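Local coordinates for protein glycosyl hydrolase, BNR repeat (Ralstonia eutropha, PDB 3B7F) that is of unknown specificity but folds as a seven-bladed beta-propeller with BNR repeats and is probably a glycosyl hydrolase related to non-viral sialidases, at residues 328-339 with 364-375. Numbering follows the deposited sequence. Where two conformers were deposited one is given.
Sequences QDRGLPTDQAWL and EIWASADEGEHW. With EDO (1,2-ethanediol), chain V; EDO (1,2-ethanediol), chain L.
Arg330 and Trp375 join the two backbones: Trp375 N donates to Arg330 O over 2.8 Å. Next to this bond, Gly331 CA directs a C-H at Trp375 O. A type II turn runs from Asp329 to Leu332, and a type I' turn from Asp370 to Glu373.

The extended Gln328 side chain, with CG anti to the carbonyl carbon (chi1 -65°), reaches the second turn. Gln328 NE2 donates to Glu371 O at 2.8 Å and also to Glu373 OE2, both close to the amide plane. The Glu373 carboxylate is met from above its plane; the Glu373 chain bends at chi2 (-65°) to bring OE2 there. Two bonds fix the amide's rotation.

Leu332 CD2 sits over one face of Trp366, 3.7 Å from the centroid of the six-membered ring, a CH-pi contact. Leu332 CD2 also packs on Trp375 CB at 3.6 Å. Pro333 CD meets Trp366 CH2. Phe358 stacks on Trp366 and meets Trp375 edge-to-face. On the exposed side, Arg330 CD lies 3.4 Å from His374 NE2.

The contact packs the end of outer strand 326-328 and the loop after it against strand 365-368 and the turn leading to strand 376-379, joining two successive blades of the seven-bladed beta-propeller.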
loop_
_atom_site.group_PDB
_atom_site.type_symbol
_atom_site.label_atom_id
_atom_site.label_comp_id
_atom_site.label_asym_id
_atom_site.label_seq_id
_atom_site.Cartn_x
_atom_site.Cartn_y
_atom_site.Cartn_z
ATOM N N GLN A 328 -15.234 11.134 8.471
ATOM C CA GLN A 328 -14.344 11.500 9.517
ATOM C C GLN A 328 -13.483 12.663 9.050
ATOM O O GLN A 328 -12.544 12.472 8.308
ATOM C CB GLN A 328 -13.461 10.334 9.868
ATOM C CG GLN A 328 -14.183 9.157 10.454
ATOM C CD GLN A 328 -13.215 8.069 10.925
ATOM O OE1 GLN A 328 -12.226 7.767 10.248
ATOM N NE2 GLN A 328 -13.479 7.505 12.117
ATOM N N ASP A 329 -13.811 13.862 9.521
ATOM C CA ASP A 329 -13.121 15.106 9.155
ATOM C C ASP A 329 -12.860 16.080 10.308
ATOM O O ASP A 329 -12.513 17.223 10.020
ATOM C CB ASP A 329 -13.903 15.844 8.042
ATOM C CG ASP A 329 -15.296 16.261 8.474
ATOM O OD1 ASP A 329 -15.617 16.170 9.662
ATOM O OD2 ASP A 329 -16.105 16.641 7.613
ATOM N N ARG A 330 -12.991 15.672 11.579
ATOM C CA ARG A 330 -12.725 16.605 12.689
ATOM C C ARG A 330 -11.235 16.872 12.796
ATOM O O ARG A 330 -10.447 15.914 12.884
ATOM C CB ARG A 330 -13.178 16.080 14.022
ATOM C CG ARG A 330 -14.620 15.900 14.147
ATOM C CD ARG A 330 -14.942 15.462 15.554
ATOM N NE ARG A 330 -16.300 14.952 15.597
ATOM C CZ ARG A 330 -17.400 15.647 15.868
ATOM N NH1 ARG A 330 -17.375 16.940 16.182
ATOM N NH2 ARG A 330 -18.555 14.996 15.848
ATOM N N GLY A 331 -10.883 18.156 12.800
ATOM C CA GLY A 331 -9.510 18.599 12.795
ATOM C C GLY A 331 -8.953 18.925 11.404
ATOM O O GLY A 331 -7.939 19.604 11.309
ATOM N N LEU A 332 -9.606 18.456 10.335
ATOM C CA LEU A 332 -9.137 18.693 8.989
ATOM C C LEU A 332 -9.652 20.026 8.455
ATOM O O LEU A 332 -10.709 20.528 8.922
ATOM C CB LEU A 332 -9.581 17.572 8.059
ATOM C CG LEU A 332 -9.138 16.155 8.375
ATOM C CD1 LEU A 332 -9.761 15.223 7.304
ATOM C CD2 LEU A 332 -7.561 16.033 8.442
ATOM N N PRO A 333 -8.919 20.612 7.475
ATOM C CA PRO A 333 -9.378 21.837 6.848
ATOM C C PRO A 333 -10.787 21.607 6.331
ATOM O O PRO A 333 -11.052 20.584 5.668
ATOM C CB PRO A 333 -8.417 22.017 5.691
ATOM C CG PRO A 333 -7.214 21.331 6.112
ATOM C CD PRO A 333 -7.658 20.155 6.863
ATOM N N THR A 334 -11.658 22.550 6.651
ATOM C CA THR A 334 -13.074 22.410 6.335
ATOM C C THR A 334 -13.393 22.631 4.838
ATOM O O THR A 334 -14.256 21.947 4.304
ATOM C CB THR A 334 -13.931 23.305 7.273
ATOM O OG1 THR A 334 -15.279 22.831 7.285
ATOM C CG2 THR A 334 -13.877 24.791 6.858
ATOM N N ASP A 335 -12.704 23.544 4.154
ATOM C CA ASP A 335 -12.958 23.767 2.715
ATOM C C ASP A 335 -11.785 24.441 2.013
ATOM O O ASP A 335 -10.836 24.818 2.666
ATOM C CB ASP A 335 -14.312 24.490 2.472
ATOM C CG ASP A 335 -14.516 25.682 3.378
ATOM O OD1 ASP A 335 -13.566 26.472 3.538
ATOM O OD2 ASP A 335 -15.640 25.818 3.919
ATOM N N GLN A 336 -11.858 24.543 0.682
ATOM C CA GLN A 336 -10.758 25.021 -0.185
ATOM C C GLN A 336 -9.417 24.353 0.217
ATOM O O GLN A 336 -8.398 25.014 0.375
ATOM C CB GLN A 336 -10.702 26.562 -0.254
ATOM C CG GLN A 336 -11.801 27.257 -1.189
ATOM C CD GLN A 336 -11.528 27.121 -2.728
ATOM O OE1 GLN A 336 -10.521 26.534 -3.178
ATOM N NE2 GLN A 336 -12.437 27.672 -3.525
ATOM N N ALA A 337 -9.470 23.037 0.411
ATOM C CA ALA A 337 -8.331 22.206 0.789
ATOM C C ALA A 337 -8.314 20.977 -0.139
ATOM O O ALA A 337 -9.074 20.012 0.051
ATOM C CB ALA A 337 -8.430 21.824 2.211
ATOM N N TRP A 338 -7.434 21.037 -1.141
ATOM C CA TRP A 338 -7.388 20.080 -2.240
ATOM C C TRP A 338 -6.265 19.102 -2.000
ATOM O O TRP A 338 -5.181 19.183 -2.585
ATOM C CB TRP A 338 -7.273 20.816 -3.577
ATOM C CG TRP A 338 -8.293 21.860 -3.666
ATOM C CD1 TRP A 338 -8.193 23.133 -3.185
ATOM C CD2 TRP A 338 -9.572 21.755 -4.242
ATOM N NE1 TRP A 338 -9.323 23.813 -3.414
ATOM C CE2 TRP A 338 -10.210 22.986 -4.046
ATOM C CE3 TRP A 338 -10.250 20.738 -4.901
ATOM C CZ2 TRP A 338 -11.500 23.227 -4.479
ATOM C CZ3 TRP A 338 -11.524 20.976 -5.343
ATOM C CH2 TRP A 338 -12.140 22.213 -5.140
ATOM N N LEU A 339 -6.597 18.139 -1.143
ATOM C CA LEU A 339 -5.692 17.104 -0.683
ATOM C C LEU A 339 -5.739 15.808 -1.485
ATOM O O LEU A 339 -6.804 15.246 -1.739
ATOM C CB LEU A 339 -5.944 16.807 0.812
ATOM C CG LEU A 339 -5.317 17.734 1.871
ATOM C CD1 LEU A 339 -5.549 19.164 1.666
ATOM C CD2 LEU A 339 -5.819 17.324 3.291
ATOM N N GLU A 364 1.858 17.106 4.292
ATOM C CA GLU A 364 1.309 17.068 5.645
ATOM C C GLU A 364 1.128 15.624 6.085
ATOM O O GLU A 364 0.791 14.774 5.277
ATOM C CB GLU A 364 -0.042 17.768 5.691
ATOM C CG GLU A 364 0.023 19.300 5.572
ATOM C CD GLU A 364 -1.350 19.956 5.558
ATOM O OE1 GLU A 364 -2.297 19.389 5.001
ATOM O OE2 GLU A 364 -1.489 21.068 6.051
ATOM N N ILE A 365 1.385 15.357 7.364
ATOM C CA ILE A 365 1.113 14.079 7.985
ATOM C C ILE A 365 0.042 14.381 9.003
ATOM O O ILE A 365 0.275 15.220 9.892
ATOM C CB ILE A 365 2.286 13.433 8.716
ATOM C CG1 ILE A 365 3.403 13.076 7.739
ATOM C CG2 ILE A 365 1.778 12.149 9.380
ATOM C CD1 ILE A 365 3.142 11.785 6.935
ATOM N N TRP A 366 -1.138 13.755 8.821
ATOM C CA TRP A 366 -2.285 13.887 9.734
ATOM C C TRP A 366 -2.399 12.625 10.555
ATOM O O TRP A 366 -2.249 11.540 10.013
ATOM C CB TRP A 366 -3.565 14.150 8.978
ATOM C CG TRP A 366 -3.552 15.517 8.332
ATOM C CD1 TRP A 366 -3.029 15.834 7.133
ATOM C CD2 TRP A 366 -4.104 16.720 8.862
ATOM N NE1 TRP A 366 -3.223 17.149 6.859
ATOM C CE2 TRP A 366 -3.885 17.731 7.907
ATOM C CE3 TRP A 366 -4.759 17.048 10.054
ATOM C CZ2 TRP A 366 -4.283 19.077 8.122
ATOM C CZ3 TRP A 366 -5.172 18.356 10.257
ATOM C CH2 TRP A 366 -4.938 19.362 9.292
ATOM N N ALA A 367 -2.635 12.769 11.857
ATOM C CA ALA A 367 -2.672 11.615 12.788
ATOM C C ALA A 367 -3.943 11.601 13.620
ATOM O O ALA A 367 -4.449 12.640 13.975
ATOM C CB ALA A 367 -1.466 11.626 13.712
ATOM N N SER A 368 -4.470 10.405 13.850
ATOM C CA SER A 368 -5.590 10.173 14.732
ATOM C C SER A 368 -5.176 9.100 15.716
ATOM O O SER A 368 -4.573 8.118 15.305
ATOM C CB SER A 368 -6.785 9.662 13.967
ATOM O OG SER A 368 -7.814 9.357 14.867
ATOM N N ALA A 369 -5.462 9.304 16.998
ATOM C CA ALA A 369 -5.241 8.285 18.025
ATOM C C ALA A 369 -6.573 7.696 18.502
ATOM O O ALA A 369 -6.586 7.000 19.521
ATOM C CB ALA A 369 -4.465 8.877 19.222
ATOM N N ASP A 370 -7.682 7.963 17.784
ATOM C CA ASP A 370 -9.016 7.456 18.144
ATOM C C ASP A 370 -9.825 6.916 16.944
ATOM O O ASP A 370 -10.984 7.259 16.753
ATOM C CB ASP A 370 -9.813 8.514 18.954
ATOM C CG ASP A 370 -10.109 9.801 18.163
ATOM O OD1 ASP A 370 -9.516 10.037 17.095
ATOM O OD2 ASP A 370 -10.946 10.595 18.632
ATOM N N GLU A 371 -9.194 6.050 16.159
ATOM C CA GLU A 371 -9.820 5.372 15.047
ATOM C C GLU A 371 -10.380 6.303 13.948
ATOM O O GLU A 371 -11.379 5.991 13.297
ATOM C CB GLU A 371 -10.871 4.394 15.606
ATOM C CG GLU A 371 -10.282 3.397 16.628
ATOM C CD GLU A 371 -11.258 2.350 17.154
ATOM O OE1 GLU A 371 -12.488 2.617 17.100
ATOM O OE2 GLU A 371 -10.760 1.288 17.665
ATOM N N GLY A 372 -9.701 7.436 13.757
ATOM C CA GLY A 372 -10.058 8.434 12.769
ATOM C C GLY A 372 -11.090 9.488 13.145
ATOM O O GLY A 372 -11.409 10.330 12.327
ATOM N N GLU A 373 -11.598 9.460 14.372
ATOM C CA GLU A 373 -12.584 10.445 14.806
ATOM C C GLU A 373 -12.028 11.877 14.891
ATOM O O GLU A 373 -12.735 12.807 14.573
ATOM C CB GLU A 373 -13.212 10.015 16.135
ATOM C CG GLU A 373 -14.056 8.744 16.016
ATOM C CD GLU A 373 -15.298 8.935 15.134
ATOM O OE1 GLU A 373 -16.040 9.921 15.382
ATOM O OE2 GLU A 373 -15.533 8.088 14.225
ATOM N N HIS A 374 -10.791 12.041 15.350
ATOM C CA HIS A 374 -10.133 13.359 15.401
ATOM C C HIS A 374 -8.783 13.255 14.731
ATOM O O HIS A 374 -8.133 12.213 14.801
ATOM C CB HIS A 374 -9.995 13.861 16.830
ATOM C CG HIS A 374 -11.307 14.053 17.524
ATOM N ND1 HIS A 374 -11.991 13.012 18.118
ATOM C CD2 HIS A 374 -12.050 15.162 17.735
ATOM C CE1 HIS A 374 -13.113 13.471 18.643
ATOM N NE2 HIS A 374 -13.171 14.774 18.428
ATOM N N TRP A 375 -8.392 14.338 14.053
ATOM C CA TRP A 375 -7.155 14.435 13.303
ATOM C C TRP A 375 -6.362 15.625 13.815
ATOM O O TRP A 375 -6.935 16.620 14.217
ATOM C CB TRP A 375 -7.445 14.585 11.787
ATOM C CG TRP A 375 -8.135 13.391 11.241
ATOM C CD1 TRP A 375 -9.476 13.216 11.075
ATOM C CD2 TRP A 375 -7.511 12.171 10.817
ATOM N NE1 TRP A 375 -9.725 11.965 10.550
ATOM C CE2 TRP A 375 -8.533 11.305 10.382
ATOM C CE3 TRP A 375 -6.189 11.731 10.766
ATOM C CZ2 TRP A 375 -8.275 10.009 9.930
ATOM C CZ3 TRP A 375 -5.931 10.447 10.301
ATOM C CH2 TRP A 375 -6.972 9.601 9.902
HETATM C C1 EDO V . -13.385 5.387 19.134
HETATM O O1 EDO V . -13.456 6.703 18.585
HETATM C C2 EDO V . -11.962 5.116 19.611
HETATM O O2 EDO V . -11.576 6.025 20.652
HETATM C C1 EDO L . -17.052 11.545 18.559
HETATM O O1 EDO L . -15.915 11.437 17.716
HETATM C C2 EDO L . -17.386 13.021 18.684
HETATM O O2 EDO L . -18.740 13.181 19.114
HETATM O O HOH W 1 -14.459 12.932 12.472
HETATM O O HOH W 2 -16.374 12.019 14.082
HETATM O O HOH W 3 -6.502 19.879 13.743
#